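Local coordinates for protein serpin-12 (Manduca sexta, PDB 6CJ7) that controls the prophenoloxidase activation system of larval hemolymph, probably by inhibiting serine proteases in the manner of the serpin family, at residues N23-M28 / G34-S39; Q110-A115 / D120-P125; S140-A143 / K149-K152; H320-T325 / P371-R376. One frame throughout, in Å; residues are numbered along the deposited sequence.

In the fold
From the N terminus, contact 1 closes the short turn between helix 19-31 and strand 36-38. Contact 2 does the same for helix 109-118 and strand 123-126, and contact 3 folds the segment 149-152 back against helix 131-145, over the main sheet. Contact 4 is the long closure: strand 317-326 meets strand 370-377 across a span that includes the unmodelled 332-346, where serpins carry the reactive-centre loop. All four come in series, none nested or crossed. Yet contact 4 touches two others, pairing R376 with L36 of contact 1 and packing S321 and V323 under I150 of contact 3. Contact 2 touches none of the others; contact 3 comes nearest, with about 6 Å between nearest atoms.

Contact 1: N23-M28 / G34-S39; sequences NVFKQM and GNLAAS
The side chains of F25 and L36 overlap while running opposite ways, and the tight part of this contact is built around them. The leucine branch CD2 sits over one face of the phenyl ring as a CH-pi contact, 4.2 Å from the F25 ring centroid and 28° off the normal, and its shortest approach is to CE1. The rim of the ring is just as busy: F25 CD1 lies 3.9 Å from A38 CB, near the ring plane, and F25 CE1 comes equally close to L36 O in that plane. With F25 CG anti to the backbone N (chi1 178°), the ring reaches out from the helix to the strand. L36 CD2 also lies 4.0 Å from M28 C, lodged between F25 and M28, about one turn apart on the helix.

In serpin terms this is the first helix, 19-31, packed on the short strand 36-38 that follows it; the two run nearly antiparallel, at 162°, through a tight connection. The strand in turn pairs with strand 370-377, L36 with R376 and A38 with M374, while S39 N-caps helix 40-51 through its hydroxyl, bonded to S42 N.

Toward M28 the grip slackens. M28 CB stands 4.2 Å from L36 CD2, and the rest of that side chain turns to I281 of strand 265-282. On the far side of the helix, K26 and Q27 start away from the strand and are partly exposed. K26 NZ bonds L252 O, and Q27 NE2 bonds E31 OE2.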
loop_
_atom_site.group_PDB
_atom_site.type_symbol
_atom_site.label_atom_id
_atom_site.label_comp_id
_atom_site.label_asym_id
_atom_site.label_seq_id
_atom_site.Cartn_x
_atom_site.Cartn_y
_atom_site.Cartn_z
ATOM N N ASN A 23 10.745 1.111 -0.793
ATOM C CA ASN A 23 11.903 0.576 -0.075
ATOM C C ASN A 23 11.469 -0.226 1.150
ATOM O O ASN A 23 12.038 -1.288 1.442
ATOM C CB ASN A 23 12.837 1.714 0.348
ATOM C CG ASN A 23 13.418 2.486 -0.829
ATOM O OD1 ASN A 23 13.560 1.963 -1.926
ATOM N ND2 ASN A 23 13.788 3.744 -0.580
ATOM N N VAL A 24 10.467 0.270 1.883
ATOM C CA VAL A 24 9.949 -0.465 3.035
ATOM C C VAL A 24 9.390 -1.811 2.598
ATOM O O VAL A 24 9.683 -2.853 3.201
ATOM C CB VAL A 24 8.891 0.367 3.780
ATOM C CG1 VAL A 24 8.157 -0.503 4.819
ATOM C CG2 VAL A 24 9.565 1.581 4.474
ATOM N N PHE A 25 8.580 -1.814 1.541
ATOM C CA PHE A 25 8.007 -3.070 1.060
ATOM C C PHE A 25 9.098 -4.055 0.673
ATOM O O PHE A 25 9.034 -5.238 1.022
ATOM C CB PHE A 25 7.081 -2.803 -0.130
ATOM C CG PHE A 25 6.489 -4.062 -0.731
ATOM C CD1 PHE A 25 5.357 -4.650 -0.173
ATOM C CD2 PHE A 25 7.070 -4.651 -1.841
ATOM C CE1 PHE A 25 4.813 -5.821 -0.727
ATOM C CE2 PHE A 25 6.537 -5.833 -2.395
ATOM C CZ PHE A 25 5.407 -6.405 -1.839
ATOM N N LYS A 26 10.116 -3.583 -0.053
ATOM C CA LYS A 26 11.187 -4.480 -0.472
ATOM C C LYS A 26 11.964 -5.006 0.724
ATOM O O LYS A 26 12.368 -6.176 0.738
ATOM C CB LYS A 26 12.119 -3.772 -1.456
ATOM C CG LYS A 26 11.473 -3.525 -2.828
ATOM C CD LYS A 26 12.512 -3.132 -3.858
ATOM C CE LYS A 26 11.881 -2.923 -5.230
ATOM N NZ LYS A 26 12.951 -2.815 -6.268
ATOM N N GLN A 27 12.181 -4.157 1.733
ATOM C CA GLN A 27 12.866 -4.619 2.939
ATOM C C GLN A 27 12.071 -5.719 3.629
ATOM O O GLN A 27 12.626 -6.765 3.986
ATOM C CB GLN A 27 13.121 -3.448 3.893
ATOM C CG GLN A 27 13.793 -3.855 5.214
ATOM C CD GLN A 27 15.160 -4.470 5.002
ATOM O OE1 GLN A 27 15.945 -3.997 4.181
ATOM N NE2 GLN A 27 15.448 -5.537 5.734
ATOM N N MET A 28 10.770 -5.500 3.783
ATOM C CA MET A 28 9.898 -6.485 4.412
ATOM C C MET A 28 9.878 -7.808 3.643
ATOM O O MET A 28 9.716 -8.872 4.239
ATOM C CB MET A 28 8.478 -5.934 4.545
ATOM C CG MET A 28 8.372 -4.693 5.417
ATOM S SD MET A 28 6.708 -4.001 5.445
ATOM C CE MET A 28 5.967 -4.953 6.768
ATOM N N GLY A 34 6.127 -16.028 2.009
ATOM C CA GLY A 34 4.681 -16.000 2.032
ATOM C C GLY A 34 4.118 -14.783 1.336
ATOM O O GLY A 34 4.834 -13.886 0.876
ATOM N N ASN A 35 2.788 -14.760 1.256
ATOM C CA ASN A 35 2.094 -13.596 0.713
ATOM C C ASN A 35 2.517 -12.335 1.451
ATOM O O ASN A 35 2.670 -12.330 2.677
ATOM C CB ASN A 35 0.580 -13.767 0.835
ATOM C CG ASN A 35 0.028 -14.766 -0.152
ATOM O OD1 ASN A 35 0.692 -15.111 -1.116
ATOM N ND2 ASN A 35 -1.179 -15.245 0.099
ATOM N N LEU A 36 2.711 -11.262 0.697
ATOM C CA LEU A 36 3.072 -9.982 1.286
ATOM C C LEU A 36 2.356 -8.878 0.529
ATOM O O LEU A 36 2.369 -8.860 -0.705
ATOM C CB LEU A 36 4.587 -9.776 1.243
ATOM C CG LEU A 36 5.103 -8.595 2.060
ATOM C CD1 LEU A 36 5.058 -8.936 3.543
ATOM C CD2 LEU A 36 6.512 -8.221 1.613
ATOM N N ALA A 37 1.745 -7.951 1.268
ATOM C CA ALA A 37 0.992 -6.864 0.656
ATOM C C ALA A 37 1.168 -5.612 1.495
ATOM O O ALA A 37 1.151 -5.686 2.726
ATOM C CB ALA A 37 -0.494 -7.209 0.555
ATOM N N ALA A 38 1.332 -4.469 0.828
ATOM C CA ALA A 38 1.430 -3.197 1.527
ATOM C C ALA A 38 1.203 -2.086 0.522
ATOM O O ALA A 38 1.315 -2.288 -0.692
ATOM C CB ALA A 38 2.786 -3.005 2.211
ATOM N N SER A 39 0.893 -0.905 1.037
ATOM C CA SER A 39 0.725 0.264 0.175
ATOM C C SER A 39 1.915 1.200 0.299
ATOM O O SER A 39 2.070 1.842 1.346
ATOM C CB SER A 39 -0.553 1.014 0.535
ATOM O OG SER A 39 -0.610 2.249 -0.200
#

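Contact 2: Q110-A115 / D120-P125; sequences QFKRIA and DSDLTP
F111 comes first, its side chain nearly perpendicular to that of L123: F111 CD1 and L123 CD2 are 3.5 Å apart, a close apolar touch backed by M49 and L305. One residue on, K112 and D122 extend together. The lysine chain is straight until the last torsion, where a bend (chi4 76°) brings K112 NZ to 2.8 Å from D122 OD1, on the syn side of the carboxylate. The same oxygen takes L123 N on its anti side, also at 2.8 Å, and both donors come from one face of the carboxylate. At A115 the methyl CB rests 3.7 Å from D122 N. The carbonyl oxygen A115 O accepts a hydrogen bond from S121 N at 3.0 Å.

This is helix 109-118 laid against strand 123-126, which pairs with strand 92-102 as the edge strand does in the serpin main sheet. An apolar pair at F111 and L123 sits beside a salt bridge between two partly exposed side chains, K112 and D122. Two donors on OD1 should restrain the rotation of the D122 carboxylate, and the lysine nearby would be expected to favour its ionised form.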
loop_
_atom_site.group_PDB
_atom_site.type_symbol
_atom_site.label_atom_id
_atom_site.label_comp_id
_atom_site.label_asym_id
_atom_site.label_seq_id
_atom_site.Cartn_x
_atom_site.Cartn_y
_atom_site.Cartn_z
ATOM N N GLN A 110 -2.037 23.955 13.506
ATOM C CA GLN A 110 -1.476 24.060 12.163
ATOM C C GLN A 110 -1.162 22.685 11.590
ATOM O O GLN A 110 -1.416 22.429 10.407
ATOM C CB GLN A 110 -0.224 24.940 12.186
ATOM C CG GLN A 110 0.520 25.040 10.863
ATOM C CD GLN A 110 1.630 26.090 10.901
ATOM O OE1 GLN A 110 2.528 26.033 11.741
ATOM N NE2 GLN A 110 1.564 27.054 9.989
ATOM N N PHE A 111 -0.607 21.788 12.415
ATOM C CA PHE A 111 -0.424 20.410 11.970
ATOM C C PHE A 111 -1.760 19.792 11.583
ATOM O O PHE A 111 -1.879 19.117 10.547
ATOM C CB PHE A 111 0.248 19.590 13.080
ATOM C CG PHE A 111 0.589 18.171 12.681
ATOM C CD1 PHE A 111 -0.373 17.177 12.709
ATOM C CD2 PHE A 111 1.875 17.845 12.282
ATOM C CE1 PHE A 111 -0.063 15.870 12.354
ATOM C CE2 PHE A 111 2.194 16.528 11.927
ATOM C CZ PHE A 111 1.217 15.553 11.960
ATOM N N LYS A 112 -2.784 20.008 12.405
ATOM C CA LYS A 112 -4.102 19.478 12.078
ATOM C C LYS A 112 -4.617 20.033 10.755
ATOM O O LYS A 112 -5.160 19.282 9.940
ATOM C CB LYS A 112 -5.081 19.766 13.216
ATOM C CG LYS A 112 -6.505 19.313 12.911
ATOM C CD LYS A 112 -7.464 19.753 13.997
ATOM C CE LYS A 112 -8.899 19.368 13.676
ATOM N NZ LYS A 112 -9.169 17.930 13.902
ATOM N N ARG A 113 -4.419 21.329 10.506
ATOM C CA ARG A 113 -4.871 21.911 9.243
ATOM C C ARG A 113 -4.190 21.251 8.050
ATOM O O ARG A 113 -4.845 20.918 7.056
ATOM C CB ARG A 113 -4.610 23.421 9.221
ATOM C CG ARG A 113 -5.719 24.265 9.818
ATOM C CD ARG A 113 -5.412 25.765 9.738
ATOM N NE ARG A 113 -5.166 26.300 11.073
ATOM C CZ ARG A 113 -3.990 26.739 11.509
ATOM N NH1 ARG A 113 -3.879 27.170 12.748
ATOM N NH2 ARG A 113 -2.930 26.752 10.709
ATOM N N ILE A 114 -2.872 21.051 8.134
ATOM C CA ILE A 114 -2.144 20.422 7.037
ATOM C C ILE A 114 -2.588 18.975 6.865
ATOM O O ILE A 114 -2.702 18.476 5.737
ATOM C CB ILE A 114 -0.625 20.532 7.276
ATOM C CG1 ILE A 114 -0.206 21.996 7.371
ATOM C CG2 ILE A 114 0.151 19.844 6.164
ATOM C CD1 ILE A 114 1.186 22.178 7.939
ATOM N N ALA A 115 -2.849 18.280 7.978
ATOM C CA ALA A 115 -3.351 16.908 7.929
ATOM C C ALA A 115 -4.606 16.811 7.080
ATOM O O ALA A 115 -4.712 15.958 6.191
ATOM C CB ALA A 115 -3.664 16.426 9.343
ATOM N N ASP A 120 -5.261 14.066 3.586
ATOM C CA ASP A 120 -6.482 13.282 3.799
ATOM C C ASP A 120 -6.400 12.537 5.135
ATOM O O ASP A 120 -6.670 11.338 5.249
ATOM C CB ASP A 120 -6.721 12.325 2.632
ATOM C CG ASP A 120 -8.018 11.551 2.763
ATOM O OD1 ASP A 120 -9.012 12.115 3.271
ATOM O OD2 ASP A 120 -8.025 10.366 2.384
ATOM N N SER A 121 -5.977 13.267 6.155
ATOM C CA SER A 121 -5.704 12.677 7.458
ATOM C C SER A 121 -6.258 13.629 8.510
ATOM O O SER A 121 -7.072 14.510 8.206
ATOM C CB SER A 121 -4.202 12.397 7.607
ATOM O OG SER A 121 -3.923 11.658 8.793
ATOM N N ASP A 122 -5.829 13.459 9.758
ATOM C CA ASP A 122 -6.342 14.291 10.836
ATOM C C ASP A 122 -5.419 14.142 12.032
ATOM O O ASP A 122 -4.544 13.278 12.065
ATOM C CB ASP A 122 -7.771 13.893 11.210
ATOM C CG ASP A 122 -8.607 15.058 11.685
ATOM O OD1 ASP A 122 -8.037 16.115 12.046
ATOM O OD2 ASP A 122 -9.851 14.904 11.706
ATOM N N LEU A 123 -5.612 15.021 13.009
ATOM C CA LEU A 123 -4.969 14.906 14.310
ATOM C C LEU A 123 -6.084 14.854 15.345
ATOM O O LEU A 123 -6.809 15.837 15.526
ATOM C CB LEU A 123 -4.014 16.076 14.546
ATOM C CG LEU A 123 -3.127 16.055 15.791
ATOM C CD1 LEU A 123 -2.357 14.770 15.907
ATOM C CD2 LEU A 123 -2.164 17.237 15.754
ATOM N N THR A 124 -6.213 13.714 16.021
ATOM C CA THR A 124 -7.421 13.383 16.787
ATOM C C THR A 124 -7.096 13.156 18.258
ATOM O O THR A 124 -6.395 12.182 18.594
ATOM C CB THR A 124 -8.094 12.142 16.193
ATOM O OG1 THR A 124 -8.451 12.388 14.827
ATOM C CG2 THR A 124 -9.362 11.791 16.972
ATOM N N PRO A 125 -7.570 14.004 19.171
ATOM C CA PRO A 125 -7.333 13.748 20.598
ATOM C C PRO A 125 -7.996 12.450 21.032
ATOM O O PRO A 125 -9.121 12.140 20.631
ATOM C CB PRO A 125 -7.965 14.962 21.293
ATOM C CG PRO A 125 -8.111 15.989 20.231
ATOM C CD PRO A 125 -8.308 15.255 18.941
#

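Contact 3: S140-A143 / K149-K152; sequences SWIA and KIDK
The peptide group between I150 and D151 is the flat element here, and its carbonyl edge is driven between two neighbouring helix residues. I142 CG2 lies on one side of that peptide plane, 3.4 Å from I150 O; A143 lies on the other, with A143 CA 3.2 Å from I150 O. The latter is a CA-H...O contact, bent at the hydrogen (121°) and so a weak attraction at most. A143 CB stays close to the same oxygen, at 3.6 Å. A143 N is near it too, but its angle is too poor for a hydrogen bond, and none spans the two segments.

Beside the carbonyl, the two isoleucines meet through like branches, I142 CG2 to I150 CG2 at 3.7 Å. In each, CG2 is anti to the backbone N, which puts CG1 beside the backbone N and turns the shorter branch to the partner.

The helix, 131-145, is the one that crosses the front of the main sheet in serpins, and 149-152 begins the linker that returns from it to strand 165-174. Both isoleucines reach down to A170 of that strand, and I150 continues onto S321 and V323 of strand 317-326. T146 ties the turn together, its OG1 bonded to I142 O and taking I150 N.

Toward solvent the contact thins to A143 CB against D151 CB, 3.9 Å apart. The D151 carboxylate heads off from the helix there, where K152 NZ makes a long salt bridge to its OD2.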
loop_
_atom_site.group_PDB
_atom_site.type_symbol
_atom_site.label_atom_id
_atom_site.label_comp_id
_atom_site.label_asym_id
_atom_site.label_seq_id
_atom_site.Cartn_x
_atom_site.Cartn_y
_atom_site.Cartn_z
ATOM N N SER A 140 -13.300 1.007 15.023
ATOM C CA SER A 140 -14.604 1.337 14.451
ATOM C C SER A 140 -14.492 2.480 13.450
ATOM O O SER A 140 -15.152 2.463 12.403
ATOM C CB SER A 140 -15.597 1.695 15.556
ATOM O OG SER A 140 -16.060 0.535 16.218
ATOM N N TRP A 141 -13.666 3.483 13.755
ATOM C CA TRP A 141 -13.456 4.569 12.806
ATOM C C TRP A 141 -12.810 4.058 11.523
ATOM O O TRP A 141 -13.239 4.412 10.417
ATOM C CB TRP A 141 -12.608 5.679 13.429
ATOM C CG TRP A 141 -12.327 6.770 12.448
ATOM C CD1 TRP A 141 -13.149 7.811 12.122
ATOM C CD2 TRP A 141 -11.163 6.904 11.628
ATOM N NE1 TRP A 141 -12.560 8.595 11.159
ATOM C CE2 TRP A 141 -11.342 8.060 10.836
ATOM C CE3 TRP A 141 -9.984 6.164 11.488
ATOM C CZ2 TRP A 141 -10.392 8.486 9.911
ATOM C CZ3 TRP A 141 -9.034 6.597 10.573
ATOM C CH2 TRP A 141 -9.247 7.744 9.795
ATOM N N ILE A 142 -11.774 3.220 11.650
ATOM C CA ILE A 142 -11.142 2.646 10.459
ATOM C C ILE A 142 -12.160 1.862 9.645
ATOM O O ILE A 142 -12.245 2.010 8.421
ATOM C CB ILE A 142 -9.947 1.754 10.837
ATOM C CG1 ILE A 142 -8.842 2.561 11.515
ATOM C CG2 ILE A 142 -9.406 1.027 9.595
ATOM C CD1 ILE A 142 -7.758 1.682 12.085
ATOM N N ALA A 143 -12.941 1.003 10.313
ATOM C CA ALA A 143 -13.943 0.221 9.596
ATOM C C ALA A 143 -14.946 1.121 8.884
ATOM O O ALA A 143 -15.372 0.819 7.760
ATOM C CB ALA A 143 -14.654 -0.721 10.563
ATOM N N LYS A 149 -13.988 -3.211 5.669
ATOM C CA LYS A 149 -13.013 -4.213 5.258
ATOM C C LYS A 149 -11.832 -4.320 6.214
ATOM O O LYS A 149 -11.192 -5.373 6.288
ATOM C CB LYS A 149 -12.508 -3.900 3.853
ATOM C CG LYS A 149 -13.567 -4.112 2.784
ATOM C CD LYS A 149 -14.126 -5.522 2.848
ATOM C CE LYS A 149 -15.192 -5.731 1.794
ATOM N NZ LYS A 149 -16.121 -4.571 1.740
ATOM N N ILE A 150 -11.516 -3.257 6.938
ATOM C CA ILE A 150 -10.408 -3.247 7.884
ATOM C C ILE A 150 -10.996 -2.853 9.231
ATOM O O ILE A 150 -11.371 -1.693 9.438
ATOM C CB ILE A 150 -9.288 -2.294 7.444
ATOM C CG1 ILE A 150 -8.776 -2.711 6.057
ATOM C CG2 ILE A 150 -8.158 -2.265 8.472
ATOM C CD1 ILE A 150 -7.882 -1.680 5.386
ATOM N N ASP A 151 -11.099 -3.813 10.149
ATOM C CA ASP A 151 -11.827 -3.559 11.380
ATOM C C ASP A 151 -11.128 -3.995 12.658
ATOM O O ASP A 151 -11.726 -3.863 13.730
ATOM C CB ASP A 151 -13.209 -4.231 11.323
ATOM C CG ASP A 151 -13.128 -5.753 11.307
ATOM O OD1 ASP A 151 -12.067 -6.306 10.943
ATOM O OD2 ASP A 151 -14.136 -6.398 11.660
ATOM N N LYS A 152 -9.900 -4.513 12.594
ATOM C CA LYS A 152 -9.247 -5.005 13.814
ATOM C C LYS A 152 -7.750 -4.707 13.799
ATOM O O LYS A 152 -6.935 -5.515 14.256
ATOM C CB LYS A 152 -9.492 -6.505 14.003
ATOM C CG LYS A 152 -10.953 -6.893 14.253
ATOM C CD LYS A 152 -11.438 -6.429 15.626
ATOM C CE LYS A 152 -12.936 -6.111 15.633
ATOM N NZ LYS A 152 -13.804 -7.315 15.472
#

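Contact 4: H320-T325 / P371-R376; sequences HSAVLT and PLFMAR
A backbone nitrogen sits at the rim of a buried aromatic ring: V323 N is 3.5 Å from F373 CE2 and lies in the plane of the phenyl group, without a hydrogen bond between the segments. The ring is pushed up against strand 320-325 between two side chains that point toward it. L324 CB stands over one face as a CH-pi contact, 3.6 Å from the F373 ring centroid and 18° off the normal. The chi1 of L324, 171°, swings CG away from N and carries the branch CD2 across the ring to within 3.8 Å of F373 CD1. A322 CB comes in obliquely, 3.4 Å from F373 CE2, which is snug for two carbons.

F373 itself is unusual in its setting. The chain turns a corner at L372, and L372 and F373 form a classic beta bulge facing L363 of strand 359-365. The two strands cross at 76° and belong to different layers of the serpin fold. Strand 317-326 is in the main sheet, hydrogen-bonded to strand 165-174 on one side and 265-282 on the other; strand 370-377 lies in the second sheet behind.

Apart from V323 N at the ring edge, the side-chain contact is carbon on carbon, and the polar groups around it are satisfied separately: H320 NE2 takes S39 N, S321 OG bonds D280, and R376 holds D246 in a salt bridge. With no hydrogen bond between the segments, the contact rests on dispersion and CH-pi contacts of the F373 ring with A322 and L324.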
loop_
_atom_site.group_PDB
_atom_site.type_symbol
_atom_site.label_atom_id
_atom_site.label_comp_id
_atom_site.label_asym_id
_atom_site.label_seq_id
_atom_site.Cartn_x
_atom_site.Cartn_y
_atom_site.Cartn_z
ATOM N N HIS A 320 -0.258 -0.140 9.823
ATOM C CA HIS A 320 -0.667 -0.078 8.428
ATOM C C HIS A 320 -1.489 -1.307 8.073
ATOM O O HIS A 320 -1.140 -2.425 8.441
ATOM C CB HIS A 320 0.562 0.008 7.501
ATOM C CG HIS A 320 0.227 -0.107 6.036
ATOM N ND1 HIS A 320 -0.750 0.654 5.427
ATOM C CD2 HIS A 320 0.736 -0.909 5.068
ATOM C CE1 HIS A 320 -0.829 0.321 4.147
ATOM N NE2 HIS A 320 0.072 -0.610 3.899
ATOM N N SER A 321 -2.585 -1.100 7.352
ATOM C CA SER A 321 -3.356 -2.219 6.833
ATOM C C SER A 321 -3.634 -1.990 5.358
ATOM O O SER A 321 -3.891 -0.861 4.931
ATOM C CB SER A 321 -4.675 -2.406 7.580
ATOM O OG SER A 321 -5.403 -3.502 7.021
ATOM N N ALA A 322 -3.611 -3.077 4.589
ATOM C CA ALA A 322 -3.796 -2.992 3.144
ATOM C C ALA A 322 -4.637 -4.176 2.702
ATOM O O ALA A 322 -4.316 -5.317 3.043
ATOM C CB ALA A 322 -2.448 -3.003 2.412
ATOM N N VAL A 323 -5.714 -3.913 1.961
ATOM C CA VAL A 323 -6.590 -4.968 1.448
ATOM C C VAL A 323 -6.780 -4.741 -0.045
ATOM O O VAL A 323 -7.199 -3.658 -0.460
ATOM C CB VAL A 323 -7.964 -4.992 2.150
ATOM C CG1 VAL A 323 -8.863 -6.051 1.504
ATOM C CG2 VAL A 323 -7.823 -5.267 3.647
ATOM N N LEU A 324 -6.501 -5.771 -0.850
ATOM C CA LEU A 324 -6.704 -5.705 -2.296
ATOM C C LEU A 324 -7.473 -6.945 -2.719
ATOM O O LEU A 324 -7.069 -8.067 -2.396
ATOM C CB LEU A 324 -5.375 -5.648 -3.049
ATOM C CG LEU A 324 -5.468 -5.789 -4.563
ATOM C CD1 LEU A 324 -6.142 -4.543 -5.141
ATOM C CD2 LEU A 324 -4.075 -5.989 -5.156
ATOM N N THR A 325 -8.570 -6.746 -3.444
ATOM C CA THR A 325 -9.412 -7.842 -3.911
ATOM C C THR A 325 -9.586 -7.699 -5.410
ATOM O O THR A 325 -9.873 -6.603 -5.894
ATOM C CB THR A 325 -10.795 -7.828 -3.236
ATOM O OG1 THR A 325 -10.636 -7.910 -1.813
ATOM C CG2 THR A 325 -11.642 -8.995 -3.709
ATOM N N PRO A 371 2.740 3.714 -7.238
ATOM C CA PRO A 371 2.209 2.408 -6.819
ATOM C C PRO A 371 1.407 2.535 -5.533
ATOM O O PRO A 371 1.956 2.791 -4.455
ATOM C CB PRO A 371 3.479 1.568 -6.624
ATOM C CG PRO A 371 4.510 2.586 -6.193
ATOM C CD PRO A 371 4.185 3.839 -6.978
ATOM N N LEU A 372 0.097 2.354 -5.645
ATOM C CA LEU A 372 -0.792 2.401 -4.493
ATOM C C LEU A 372 -0.765 1.113 -3.691
ATOM O O LEU A 372 -1.080 1.142 -2.503
ATOM C CB LEU A 372 -2.234 2.659 -4.932
ATOM C CG LEU A 372 -2.467 4.009 -5.613
ATOM C CD1 LEU A 372 -3.917 4.120 -6.069
ATOM C CD2 LEU A 372 -2.131 5.130 -4.647
ATOM N N PHE A 373 -0.447 -0.011 -4.325
ATOM C CA PHE A 373 -0.438 -1.307 -3.662
ATOM C C PHE A 373 0.651 -2.141 -4.318
ATOM O O PHE A 373 0.810 -2.108 -5.547
ATOM C CB PHE A 373 -1.817 -1.986 -3.819
ATOM C CG PHE A 373 -2.242 -2.855 -2.692
ATOM C CD1 PHE A 373 -1.821 -4.174 -2.623
ATOM C CD2 PHE A 373 -3.160 -2.404 -1.763
ATOM C CE1 PHE A 373 -2.251 -5.004 -1.592
ATOM C CE2 PHE A 373 -3.595 -3.210 -0.747
ATOM C CZ PHE A 373 -3.140 -4.520 -0.653
ATOM N N MET A 374 1.407 -2.875 -3.501
ATOM C CA MET A 374 2.346 -3.876 -3.998
ATOM C C MET A 374 2.025 -5.200 -3.327
ATOM O O MET A 374 1.790 -5.245 -2.116
ATOM C CB MET A 374 3.807 -3.484 -3.740
ATOM C CG MET A 374 4.235 -2.246 -4.500
ATOM S SD MET A 374 5.961 -1.848 -4.211
ATOM C CE MET A 374 6.781 -3.155 -5.131
ATOM N N ALA A 375 1.974 -6.272 -4.111
ATOM C CA ALA A 375 1.691 -7.570 -3.516
ATOM C C ALA A 375 2.608 -8.608 -4.128
ATOM O O ALA A 375 2.731 -8.697 -5.355
ATOM C CB ALA A 375 0.229 -7.987 -3.712
ATOM N N ARG A 376 3.218 -9.413 -3.271
ATOM C CA ARG A 376 3.906 -10.623 -3.688
ATOM C C ARG A 376 2.945 -11.779 -3.426
ATOM O O ARG A 376 2.666 -12.124 -2.272
ATOM C CB ARG A 376 5.227 -10.774 -2.928
ATOM C CG ARG A 376 5.968 -12.116 -3.147
ATOM C CD ARG A 376 7.256 -12.129 -2.386
ATOM N NE ARG A 376 6.972 -12.417 -0.983
ATOM C CZ ARG A 376 7.837 -12.307 0.014
ATOM N NH1 ARG A 376 9.075 -11.934 -0.231
ATOM N NH2 ARG A 376 7.449 -12.580 1.251
#